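Local coordinates for tryptophan--tRNA ligase (Pyrococcus horikoshii, PDB 3JXE), which catalyses the ATP-dependent attachment of L-tryptophan to tRNA(Trp), releasing AMP and diphosphate, as a class I aminoacyl-tRNA synthetase, at residues B[13-18]-B[248-253]; B[150-155]-B[362-367]; B[156-161]-B[373-378]. One frame throughout, in Å; residues are numbered along the deposited sequence.

Contact 1: residues B[13-18]-B[248-253]; sequences EGVVDY and TSLSGK. With TYM (tryptophanyl-5'AMP), chain E; SO4 (sulfate ion), chain F.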
loop_
_atom_site.group_PDB
_atom_site.type_symbol
_atom_site.label_atom_id
_atom_site.label_comp_id
_atom_site.label_asym_id
_atom_site.label_seq_id
_atom_site.Cartn_x
_atom_site.Cartn_y
_atom_site.Cartn_z
ATOM N N GLU B 13 12.969 -6.276 25.119
ATOM C CA GLU B 13 14.133 -6.011 25.966
ATOM C C GLU B 13 13.829 -6.225 27.444
ATOM O O GLU B 13 12.749 -5.873 27.917
ATOM C CB GLU B 13 14.641 -4.584 25.744
ATOM C CG GLU B 13 15.274 -4.344 24.374
ATOM C CD GLU B 13 15.538 -2.870 24.087
ATOM O OE1 GLU B 13 15.116 -1.998 24.890
ATOM O OE2 GLU B 13 16.170 -2.580 23.046
ATOM N N GLY B 14 14.787 -6.804 28.164
ATOM C CA GLY B 14 14.660 -7.020 29.606
ATOM C C GLY B 14 13.832 -8.236 29.985
ATOM O O GLY B 14 13.206 -8.864 29.127
ATOM N N VAL B 15 13.845 -8.575 31.274
ATOM C CA VAL B 15 13.039 -9.685 31.790
ATOM C C VAL B 15 11.560 -9.325 31.736
ATOM O O VAL B 15 11.131 -8.312 32.294
ATOM C CB VAL B 15 13.466 -10.155 33.222
ATOM C CG1 VAL B 15 14.877 -10.834 33.158
ATOM C CG2 VAL B 15 13.446 -8.956 34.248
ATOM N N VAL B 16 10.790 -10.151 31.038
ATOM C CA VAL B 16 9.390 -9.846 30.765
ATOM C C VAL B 16 8.449 -10.483 31.790
ATOM O O VAL B 16 8.450 -11.700 31.980
ATOM C CB VAL B 16 9.000 -10.210 29.293
ATOM C CG1 VAL B 16 9.610 -11.550 28.868
ATOM C CG2 VAL B 16 7.491 -10.204 29.099
ATOM N N ASP B 17 7.670 -9.641 32.465
ATOM C CA ASP B 17 6.611 -10.105 33.353
ATOM C C ASP B 17 5.341 -10.267 32.528
ATOM O O ASP B 17 4.735 -9.281 32.098
ATOM C CB ASP B 17 6.396 -9.122 34.513
ATOM C CG ASP B 17 5.476 -9.675 35.605
ATOM O OD1 ASP B 17 4.698 -10.627 35.348
ATOM O OD2 ASP B 17 5.528 -9.143 36.736
ATOM N N TYR B 18 4.950 -11.520 32.306
ATOM C CA TYR B 18 3.806 -11.838 31.456
ATOM C C TYR B 18 2.463 -11.506 32.104
ATOM O O TYR B 18 1.482 -11.251 31.404
ATOM C CB TYR B 18 3.853 -13.307 31.021
ATOM C CG TYR B 18 5.022 -13.633 30.115
ATOM C CD1 TYR B 18 4.973 -13.349 28.751
ATOM C CD2 TYR B 18 6.178 -14.223 30.622
ATOM C CE1 TYR B 18 6.045 -13.644 27.914
ATOM C CE2 TYR B 18 7.257 -14.524 29.793
ATOM C CZ TYR B 18 7.182 -14.233 28.440
ATOM O OH TYR B 18 8.243 -14.526 27.613
ATOM N N THR B 248 21.865 -18.204 26.664
ATOM C CA THR B 248 22.577 -17.584 27.779
ATOM C C THR B 248 21.661 -16.722 28.646
ATOM O O THR B 248 21.521 -16.968 29.846
ATOM C CB THR B 248 23.783 -16.737 27.297
ATOM O OG1 THR B 248 23.325 -15.710 26.410
ATOM C CG2 THR B 248 24.811 -17.611 26.577
ATOM N N SER B 249 21.029 -15.728 28.026
ATOM C CA SER B 249 20.254 -14.718 28.746
ATOM C C SER B 249 18.848 -15.184 29.140
ATOM O O SER B 249 18.257 -16.049 28.488
ATOM C CB SER B 249 20.178 -13.426 27.925
ATOM O OG SER B 249 19.582 -12.377 28.668
ATOM N N LEU B 250 18.331 -14.605 30.222
ATOM C CA LEU B 250 16.961 -14.848 30.670
ATOM C C LEU B 250 16.072 -13.643 30.340
ATOM O O LEU B 250 14.845 -13.708 30.460
ATOM C CB LEU B 250 16.921 -15.181 32.174
ATOM C CG LEU B 250 17.234 -14.127 33.252
ATOM C CD1 LEU B 250 16.678 -14.569 34.606
ATOM C CD2 LEU B 250 18.730 -13.805 33.365
ATOM N N SER B 251 16.711 -12.552 29.922
ATOM C CA SER B 251 16.019 -11.335 29.506
ATOM C C SER B 251 15.881 -11.275 27.982
ATOM O O SER B 251 16.649 -11.909 27.254
ATOM C CB SER B 251 16.750 -10.093 30.029
ATOM O OG SER B 251 17.959 -9.858 29.326
ATOM N N GLY B 252 14.902 -10.504 27.513
ATOM C CA GLY B 252 14.597 -10.413 26.088
ATOM C C GLY B 252 13.983 -11.698 25.568
ATOM O O GLY B 252 13.186 -12.339 26.257
ATOM N N LYS B 253 14.358 -12.070 24.348
ATOM C CA LYS B 253 13.898 -13.314 23.728
ATOM C C LYS B 253 14.962 -13.864 22.777
ATOM O O LYS B 253 15.995 -13.226 22.557
ATOM C CB LYS B 253 12.570 -13.099 22.987
ATOM C CG LYS B 253 12.648 -12.176 21.772
ATOM C CD LYS B 253 11.303 -12.066 21.078
ATOM C CE LYS B 253 11.389 -11.210 19.824
ATOM N NZ LYS B 253 12.083 -11.907 18.705
HETATM P P TYM E . 8.192 -12.280 13.213
HETATM O O1P TYM E . 8.622 -12.684 11.855
HETATM O O2P TYM E . 9.072 -11.420 14.033
HETATM O "O5'" TYM E . 7.878 -13.603 14.075
HETATM C "C5'" TYM E . 7.005 -14.607 13.542
HETATM C "C4'" TYM E . 6.215 -15.304 14.657
HETATM O "O4'" TYM E . 7.133 -15.755 15.692
HETATM C "C1'" TYM E . 6.705 -15.200 16.970
HETATM N N9 TYM E . 7.969 -15.033 17.755
HETATM C C4 TYM E . 8.324 -15.755 18.818
HETATM N N3 TYM E . 7.733 -16.755 19.499
HETATM C C2 TYM E . 8.322 -17.306 20.554
HETATM N N1 TYM E . 9.510 -16.894 20.974
HETATM C C6 TYM E . 10.158 -15.902 20.339
HETATM N N6 TYM E . 11.350 -15.501 20.773
HETATM C C5 TYM E . 9.567 -15.302 19.230
HETATM N N7 TYM E . 9.928 -14.325 18.403
HETATM C C8 TYM E . 8.955 -14.167 17.502
HETATM C "C2'" TYM E . 5.950 -13.925 16.605
HETATM O "O2'" TYM E . 4.977 -13.628 17.603
HETATM C "C3'" TYM E . 5.234 -14.338 15.324
HETATM O "O3'" TYM E . 4.036 -15.065 15.645
HETATM N NH3 TYM E . 5.331 -8.591 11.558
HETATM C CA TYM E . 5.299 -10.019 11.901
HETATM C CB TYM E . 4.790 -10.823 10.704
HETATM C CG TYM E . 3.248 -11.050 10.763
HETATM C CD2 TYM E . 2.518 -11.758 11.712
HETATM C CE2 TYM E . 1.165 -11.694 11.353
HETATM C CE3 TYM E . 2.897 -12.457 12.857
HETATM C CD1 TYM E . 2.341 -10.589 9.872
HETATM N NE1 TYM E . 1.040 -10.985 10.233
HETATM C CZ2 TYM E . 0.207 -12.326 12.136
HETATM C CZ3 TYM E . 1.930 -13.086 13.642
HETATM C CH2 TYM E . 0.585 -13.021 13.282
HETATM C C TYM E . 6.707 -10.503 12.265
HETATM O O TYM E . 7.701 -9.932 11.812
HETATM O OPP TYM E . 6.729 -11.587 13.109
HETATM S S SO4 F . 13.866 -12.060 15.715
HETATM O O1 SO4 F . 14.064 -10.835 16.487
HETATM O O2 SO4 F . 13.517 -13.153 16.616
HETATM O O3 SO4 F . 12.788 -11.879 14.748
HETATM O O4 SO4 F . 15.093 -12.378 14.997
#

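Contact 2: residues B[150-155]-B[362-367]; sequences TFIFQN and EKFKYT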
loop_
_atom_site.group_PDB
_atom_site.type_symbol
_atom_site.label_atom_id
_atom_site.label_comp_id
_atom_site.label_asym_id
_atom_site.label_seq_id
_atom_site.Cartn_x
_atom_site.Cartn_y
_atom_site.Cartn_z
ATOM N N THR B 150 -5.291 -23.699 3.014
ATOM C CA THR B 150 -4.213 -22.804 3.433
ATOM C C THR B 150 -3.721 -21.948 2.268
ATOM O O THR B 150 -3.479 -22.452 1.171
ATOM C CB THR B 150 -3.023 -23.577 4.071
ATOM O OG1 THR B 150 -3.505 -24.439 5.112
ATOM C CG2 THR B 150 -1.998 -22.616 4.664
ATOM N N PHE B 151 -3.589 -20.648 2.519
ATOM C CA PHE B 151 -3.064 -19.708 1.537
ATOM C C PHE B 151 -1.859 -18.965 2.108
ATOM O O PHE B 151 -1.971 -18.242 3.101
ATOM C CB PHE B 151 -4.159 -18.728 1.095
ATOM C CG PHE B 151 -3.711 -17.712 0.069
ATOM C CD1 PHE B 151 -4.061 -16.374 0.207
ATOM C CD2 PHE B 151 -2.951 -18.091 -1.034
ATOM C CE1 PHE B 151 -3.664 -15.429 -0.737
ATOM C CE2 PHE B 151 -2.546 -17.154 -1.982
ATOM C CZ PHE B 151 -2.905 -15.820 -1.834
ATOM N N ILE B 152 -0.707 -19.172 1.480
ATOM C CA ILE B 152 0.520 -18.481 1.857
ATOM C C ILE B 152 0.844 -17.453 0.780
ATOM O O ILE B 152 1.045 -17.801 -0.385
ATOM C CB ILE B 152 1.705 -19.461 2.047
ATOM C CG1 ILE B 152 1.364 -20.515 3.110
ATOM C CG2 ILE B 152 2.970 -18.699 2.431
ATOM C CD1 ILE B 152 2.340 -21.679 3.185
ATOM N N PHE B 153 0.878 -16.186 1.179
ATOM C CA PHE B 153 1.106 -15.092 0.241
ATOM C C PHE B 153 2.199 -14.136 0.703
ATOM O O PHE B 153 2.554 -14.089 1.885
ATOM C CB PHE B 153 -0.196 -14.330 -0.029
ATOM C CG PHE B 153 -0.728 -13.587 1.164
ATOM C CD1 PHE B 153 -0.484 -12.227 1.315
ATOM C CD2 PHE B 153 -1.482 -14.245 2.133
ATOM C CE1 PHE B 153 -0.974 -11.535 2.413
ATOM C CE2 PHE B 153 -1.977 -13.560 3.236
ATOM C CZ PHE B 153 -1.725 -12.202 3.375
ATOM N N GLN B 154 2.709 -13.368 -0.252
ATOM C CA GLN B 154 3.755 -12.391 -0.019
ATOM C C GLN B 154 3.175 -11.022 -0.353
ATOM O O GLN B 154 2.636 -10.827 -1.445
ATOM C CB GLN B 154 4.917 -12.702 -0.952
ATOM C CG GLN B 154 6.269 -12.797 -0.295
ATOM C CD GLN B 154 7.305 -13.368 -1.241
ATOM O OE1 GLN B 154 7.243 -14.540 -1.614
ATOM N NE2 GLN B 154 8.268 -12.541 -1.634
ATOM N N ASN B 155 3.278 -10.078 0.579
ATOM C CA ASN B 155 2.668 -8.752 0.409
ATOM C C ASN B 155 3.055 -8.027 -0.879
ATOM O O ASN B 155 2.252 -7.278 -1.436
ATOM C CB ASN B 155 2.961 -7.857 1.614
ATOM C CG ASN B 155 2.199 -8.272 2.860
ATOM O OD1 ASN B 155 1.129 -8.879 2.783
ATOM N ND2 ASN B 155 2.749 -7.935 4.023
ATOM N N GLU B 362 4.257 -24.114 -4.978
ATOM C CA GLU B 362 3.297 -23.661 -5.986
ATOM C C GLU B 362 1.845 -23.893 -5.552
ATOM O O GLU B 362 0.969 -23.071 -5.828
ATOM C CB GLU B 362 3.576 -24.345 -7.328
ATOM C CG GLU B 362 2.758 -23.802 -8.492
ATOM C CD GLU B 362 3.165 -24.392 -9.828
ATOM O OE1 GLU B 362 4.305 -24.135 -10.274
ATOM O OE2 GLU B 362 2.337 -25.103 -10.438
ATOM N N LYS B 363 1.609 -25.009 -4.867
ATOM C CA LYS B 363 0.280 -25.377 -4.386
ATOM C C LYS B 363 -0.210 -24.425 -3.288
ATOM O O LYS B 363 -1.319 -23.893 -3.376
ATOM C CB LYS B 363 0.282 -26.829 -3.892
ATOM C CG LYS B 363 -1.096 -27.454 -3.732
ATOM C CD LYS B 363 -0.999 -28.972 -3.605
ATOM C CE LYS B 363 -2.373 -29.625 -3.482
ATOM N NZ LYS B 363 -3.223 -29.440 -4.696
ATOM N N PHE B 364 0.624 -24.203 -2.272
ATOM C CA PHE B 364 0.273 -23.336 -1.141
ATOM C C PHE B 364 0.196 -21.848 -1.495
ATOM O O PHE B 364 -0.435 -21.069 -0.777
ATOM C CB PHE B 364 1.247 -23.541 0.020
ATOM C CG PHE B 364 0.985 -24.784 0.820
ATOM C CD1 PHE B 364 0.005 -24.796 1.809
ATOM C CD2 PHE B 364 1.725 -25.940 0.596
ATOM C CE1 PHE B 364 -0.240 -25.947 2.557
ATOM C CE2 PHE B 364 1.490 -27.095 1.337
ATOM C CZ PHE B 364 0.505 -27.098 2.321
ATOM N N LYS B 365 0.831 -21.459 -2.598
ATOM C CA LYS B 365 0.855 -20.059 -3.011
ATOM C C LYS B 365 -0.109 -19.722 -4.146
ATOM O O LYS B 365 -0.585 -18.589 -4.230
ATOM C CB LYS B 365 2.270 -19.623 -3.399
ATOM C CG LYS B 365 3.266 -19.599 -2.246
ATOM C CD LYS B 365 4.056 -18.294 -2.206
ATOM C CE LYS B 365 4.935 -18.103 -3.434
ATOM N NZ LYS B 365 5.353 -16.677 -3.565
ATOM N N TYR B 366 -0.390 -20.693 -5.017
ATOM C CA TYR B 366 -1.168 -20.432 -6.234
ATOM C C TYR B 366 -2.228 -21.485 -6.565
ATOM O O TYR B 366 -3.412 -21.163 -6.692
ATOM C CB TYR B 366 -0.241 -20.281 -7.448
ATOM C CG TYR B 366 1.014 -19.476 -7.206
ATOM C CD1 TYR B 366 2.260 -20.102 -7.134
ATOM C CD2 TYR B 366 0.959 -18.090 -7.059
ATOM C CE1 TYR B 366 3.421 -19.364 -6.919
ATOM C CE2 TYR B 366 2.109 -17.348 -6.838
ATOM C CZ TYR B 366 3.335 -17.986 -6.775
ATOM O OH TYR B 366 4.471 -17.244 -6.563
ATOM N N THR B 367 -1.792 -22.735 -6.709
ATOM C CA THR B 367 -2.602 -23.799 -7.310
ATOM C C THR B 367 -3.678 -24.371 -6.384
ATOM O O THR B 367 -4.741 -24.787 -6.852
ATOM C CB THR B 367 -1.700 -24.942 -7.840
ATOM O OG1 THR B 367 -0.632 -24.384 -8.615
ATOM C CG2 THR B 367 -2.492 -25.919 -8.712
#

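Contact 3: residues B[156-161]-B[373-378]; sequences SEFTKI and EMWNEA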
loop_
_atom_site.group_PDB
_atom_site.type_symbol
_atom_site.label_atom_id
_atom_site.label_comp_id
_atom_site.label_asym_id
_atom_site.label_seq_id
_atom_site.Cartn_x
_atom_site.Cartn_y
_atom_site.Cartn_z
ATOM N N SER B 156 4.281 -8.255 -1.344
ATOM C CA SER B 156 4.783 -7.640 -2.573
ATOM C C SER B 156 4.231 -8.314 -3.831
ATOM O O SER B 156 4.274 -7.746 -4.923
ATOM C CB SER B 156 6.314 -7.675 -2.593
ATOM O OG SER B 156 6.799 -9.004 -2.684
ATOM N N GLU B 157 3.710 -9.525 -3.665
ATOM C CA GLU B 157 3.264 -10.344 -4.784
ATOM C C GLU B 157 1.741 -10.387 -4.857
ATOM O O GLU B 157 1.153 -10.041 -5.882
ATOM C CB GLU B 157 3.836 -11.749 -4.629
ATOM C CG GLU B 157 3.680 -12.649 -5.830
ATOM C CD GLU B 157 4.023 -14.076 -5.490
ATOM O OE1 GLU B 157 3.547 -14.568 -4.442
ATOM O OE2 GLU B 157 4.776 -14.705 -6.261
ATOM N N PHE B 158 1.113 -10.824 -3.769
ATOM C CA PHE B 158 -0.335 -10.757 -3.625
ATOM C C PHE B 158 -0.681 -9.362 -3.113
ATOM O O PHE B 158 -1.093 -9.189 -1.963
ATOM C CB PHE B 158 -0.830 -11.852 -2.671
ATOM C CG PHE B 158 -2.328 -11.913 -2.522
ATOM C CD1 PHE B 158 -2.936 -11.555 -1.318
ATOM C CD2 PHE B 158 -3.135 -12.336 -3.579
ATOM C CE1 PHE B 158 -4.323 -11.612 -1.169
ATOM C CE2 PHE B 158 -4.522 -12.397 -3.441
ATOM C CZ PHE B 158 -5.117 -12.038 -2.233
ATOM N N THR B 159 -0.502 -8.371 -3.985
ATOM C CA THR B 159 -0.667 -6.964 -3.623
ATOM C C THR B 159 -2.122 -6.574 -3.355
ATOM O O THR B 159 -2.428 -5.406 -3.108
ATOM C CB THR B 159 -0.061 -6.025 -4.685
ATOM O OG1 THR B 159 -0.502 -6.414 -5.991
ATOM C CG2 THR B 159 1.457 -6.056 -4.628
ATOM N N LYS B 160 -3.008 -7.564 -3.382
ATOM C CA LYS B 160 -4.420 -7.359 -3.098
ATOM C C LYS B 160 -4.651 -6.813 -1.682
ATOM O O LYS B 160 -5.634 -6.102 -1.450
ATOM C CB LYS B 160 -5.191 -8.667 -3.311
ATOM C CG LYS B 160 -6.631 -8.503 -3.788
ATOM C CD LYS B 160 -7.622 -8.486 -2.625
ATOM C CE LYS B 160 -9.065 -8.601 -3.106
ATOM N NZ LYS B 160 -9.475 -7.446 -3.961
ATOM N N ILE B 161 -3.749 -7.123 -0.745
ATOM C CA ILE B 161 -3.884 -6.618 0.632
ATOM C C ILE B 161 -3.825 -5.100 0.717
ATOM O O ILE B 161 -4.313 -4.520 1.686
ATOM C CB ILE B 161 -2.889 -7.251 1.676
ATOM C CG1 ILE B 161 -1.427 -6.798 1.472
ATOM C CG2 ILE B 161 -3.077 -8.762 1.782
ATOM C CD1 ILE B 161 -0.828 -7.019 0.095
ATOM N N GLU B 373 -8.745 -19.671 -5.226
ATOM C CA GLU B 373 -9.892 -18.819 -4.920
ATOM C C GLU B 373 -9.468 -17.370 -4.733
ATOM O O GLU B 373 -10.067 -16.461 -5.310
ATOM C CB GLU B 373 -10.606 -19.302 -3.655
ATOM C CG GLU B 373 -11.531 -20.491 -3.853
ATOM C CD GLU B 373 -12.205 -20.929 -2.558
ATOM O OE1 GLU B 373 -12.520 -20.058 -1.716
ATOM O OE2 GLU B 373 -12.423 -22.148 -2.386
ATOM N N MET B 374 -8.422 -17.171 -3.932
ATOM C CA MET B 374 -7.931 -15.839 -3.594
ATOM C C MET B 374 -7.265 -15.145 -4.775
ATOM O O MET B 374 -7.412 -13.937 -4.948
ATOM C CB MET B 374 -6.983 -15.900 -2.391
ATOM C CG MET B 374 -7.665 -16.358 -1.108
ATOM S SD MET B 374 -8.976 -15.229 -0.604
ATOM C CE MET B 374 -10.231 -16.366 -0.027
ATOM N N TRP B 375 -6.544 -15.910 -5.591
ATOM C CA TRP B 375 -5.889 -15.352 -6.773
ATOM C C TRP B 375 -6.867 -14.971 -7.882
ATOM O O TRP B 375 -6.526 -14.193 -8.777
ATOM C CB TRP B 375 -4.783 -16.273 -7.291
ATOM C CG TRP B 375 -3.469 -16.016 -6.625
ATOM C CD1 TRP B 375 -2.816 -16.838 -5.756
ATOM C CD2 TRP B 375 -2.656 -14.842 -6.755
ATOM N NE1 TRP B 375 -1.642 -16.256 -5.344
ATOM C CE2 TRP B 375 -1.519 -15.030 -5.940
ATOM C CE3 TRP B 375 -2.776 -13.650 -7.483
ATOM C CZ2 TRP B 375 -0.508 -14.072 -5.831
ATOM C CZ3 TRP B 375 -1.768 -12.699 -7.375
ATOM C CH2 TRP B 375 -0.649 -12.917 -6.554
ATOM N N ASN B 376 -8.082 -15.513 -7.813
ATOM C CA ASN B 376 -9.146 -15.134 -8.739
ATOM C C ASN B 376 -9.678 -13.730 -8.450
ATOM O O ASN B 376 -10.829 -13.412 -8.754
ATOM C CB ASN B 376 -10.274 -16.172 -8.743
ATOM C CG ASN B 376 -9.902 -17.447 -9.498
ATOM O OD1 ASN B 376 -10.315 -18.543 -9.121
ATOM N ND2 ASN B 376 -9.118 -17.305 -10.565
ATOM N N GLU B 377 -8.821 -12.905 -7.848
ATOM C CA GLU B 377 -9.056 -11.468 -7.708
ATOM C C GLU B 377 -8.189 -10.711 -8.712
ATOM O O GLU B 377 -7.924 -9.517 -8.561
ATOM C CB GLU B 377 -8.806 -10.994 -6.272
ATOM C CG GLU B 377 -9.629 -11.729 -5.205
ATOM C CD GLU B 377 -10.995 -12.187 -5.703
ATOM O OE1 GLU B 377 -11.216 -13.414 -5.785
ATOM O OE2 GLU B 377 -11.838 -11.323 -6.028
ATOM N N ALA B 378 -7.735 -11.445 -9.725
ATOM C CA ALA B 378 -7.215 -10.865 -10.948
ATOM C C ALA B 378 -8.407 -10.771 -11.888
ATOM O O ALA B 378 -8.923 -11.787 -12.357
ATOM C CB ALA B 378 -6.121 -11.746 -11.538
#

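Contact 1: residues B[13-18]-B[248-253]
Gly14 and Gly252 meet through their backbones, where two irregular segments run past one another at the protein surface. The link between them is a single hydrogen bond, from Gly252 N to Gly14 O at 2.9 Å. It is nearly straight at hydrogen (171°), yet the donor stands well above the carbonyl plane, 63° out of it. Both glycines have positive phi, a backbone region that favours glycine, and the CA atoms of Val15 and Ser251 come within 4.1 Å. Two loops can thus be joined without forming a sheet.

Side chains add a modest apolar fringe. Ser251 lays CB, not its hydroxyl, against the peptide joining Gly14 to Val15, 3.5 Å from Val15 N. Val15 CG1, placed beside its own backbone N and anti to the carbonyl carbon (chi1 -69°), lies 3.7 Å from Ser251 CB and 4.1 Å from Leu250 CG. The hydroxyl of Ser251 is turned to its own segment and donates to Ser249 OG at 3.1 Å; that oxygen also accepts from Ser251 N, which makes an ST turn just ahead of Gly252.

Lys253, first residue of the KMSKS region, has its amino group in the active site. NZ donates to N7 of the tryptophanyl-AMP adenine (3.3 Å) and approaches a sulfate ion, with O2 at 2.8 Å. That sulfate is also held by His87 and His90 of the HIGH region and by Ser255 and Ala256.

In the fold, the 13-18 loop leads from strand 11-13, which pairs with strand 6-8, into helix 18-25; the partner loop lies between strand 237-241 of the central sheet and helix 269-277. Tyr18 also ties the two regions, its OH bonded to Phe243 N.

Contact 2: residues B[150-155]-B[362-367]
Phe364 meets Thr150 and Ile152, two residues apart along strand 150-154, where the last turns of helix 332-367 cross that strand at 80°. The Phe364 ring offers an edge to Thr150, whose CB lies in the ring plane 4.0 Å from CE1. Ile152, two residues on, reaches back: CG1 sits beside the backbone N (chi1 -58°) and carries CD1 to within 3.8 Å of Phe364 CB. Helix 126-141 also packs on both Ile152 and Phe364, through Ile141.

Phe151 starts out from the strand away from the helix, but its ring swings round with CG anti to the backbone N. Its CE2 edge then faces Lys365 O, in the ring plane at 3.3 Å. The Lys365 chain, bent at chi2 and chi3, passes over Ile152 O, with CG 3.4 Å from that oxygen, and only then heads for the end of the strand. There NZ makes a weak bond to Gln154 OE1 (3.5 Å); its stronger partner is Glu157, in a salt bridge, while Gln154 NE2 is held by Asp114.

The strand and helix backbones are joined directly: Ile152 N donates to Phe364 O at 3.0 Å, nearly straight at 174°. Near the helix end the wider pi-type turn leaves Glu362 O taking both Tyr366 N and Thr367 N, from opposite faces of its carbonyl plane.

Polar and apolar contacts thus work together at a sheet edge. An outward-facing strand N-H is satisfied by a helix carbonyl within a buried apolar setting, and a buried lysine charge is met by a carboxylate that would be expected to favour its protonated form.

Contact 3: residues B[156-161]-B[373-378]
An aromatic cluster beside the subunit interface brings Phe158 against Trp375, where the turn leaving strand 150-154 meets the end of helix 369-375. The pair is a T-shaped (edge-to-face) stack: the edge of Phe158 points at the six-membered ring of Trp375, with centroids 5.1 Å apart and planes at 79°. Phe158 CD2 leads, 3.9 Å from Trp375 CZ2 and set off toward the rim of the indole face. With CG anti to the backbone N (chi1 -177°), the phenyl ring can also direct CE2 to Met374 O, 3.6 Å away at the ring edge. Its CZ lies 4.3 Å from Met374 CB.

The indole is met at its own edge as well. Trp375 CH2 lies 3.5 Å from Glu157 O, the carbonyl lying near the ring plane, while the far edge of the indole donates from NE1 to Lys365 O, which would help to set the rotation of the ring.

Farther along, Lys160 CB rests 3.5 Å above one face of Phe158, and the chain, bent at chi2, brings CE to 3.8 Å from Glu377 CG. This last contact is between methylenes: the ammonium is salt-bridged to Glu163.

Phe151 and Phe153 add further edge-to-face partners for Phe158. Ile379 of the second subunit packs on Glu157 and Trp375, and Thr159 OG1 is hydrogen-bonded to Thr159 OG1 of that subunit. Phe158 is itself the centre of an inverse gamma turn, in the connection from an edge strand of the Rossmann fold to helix 160-171; the cluster there joins the C-terminal helix to the dimer interface, consistent with the dimeric build of tryptophanyl-tRNA synthetases.

How the contacts relate
Contacts 2 and 3 form one continuous region, their centres about 10 Å apart, because strand 150-154 runs on toward helix 160-171 just as helix 332-367 runs on to helix 369-375. Two probable hydrogen bonds join them: Tyr366 OH to Glu157 OE2 at 2.6 Å and Trp375 NE1 to Lys365 O at 2.8 Å. Both contacts touch the second subunit. Contact 1 lies across the centre of the chain, about 35 Å from contact 2 and 39 Å from contact 3, centre to centre. It reaches the tryptophanyl-AMP directly through Lys253, whereas the side chains of Ile152 and Phe158 remain about 11 and 12 Å from that ligand.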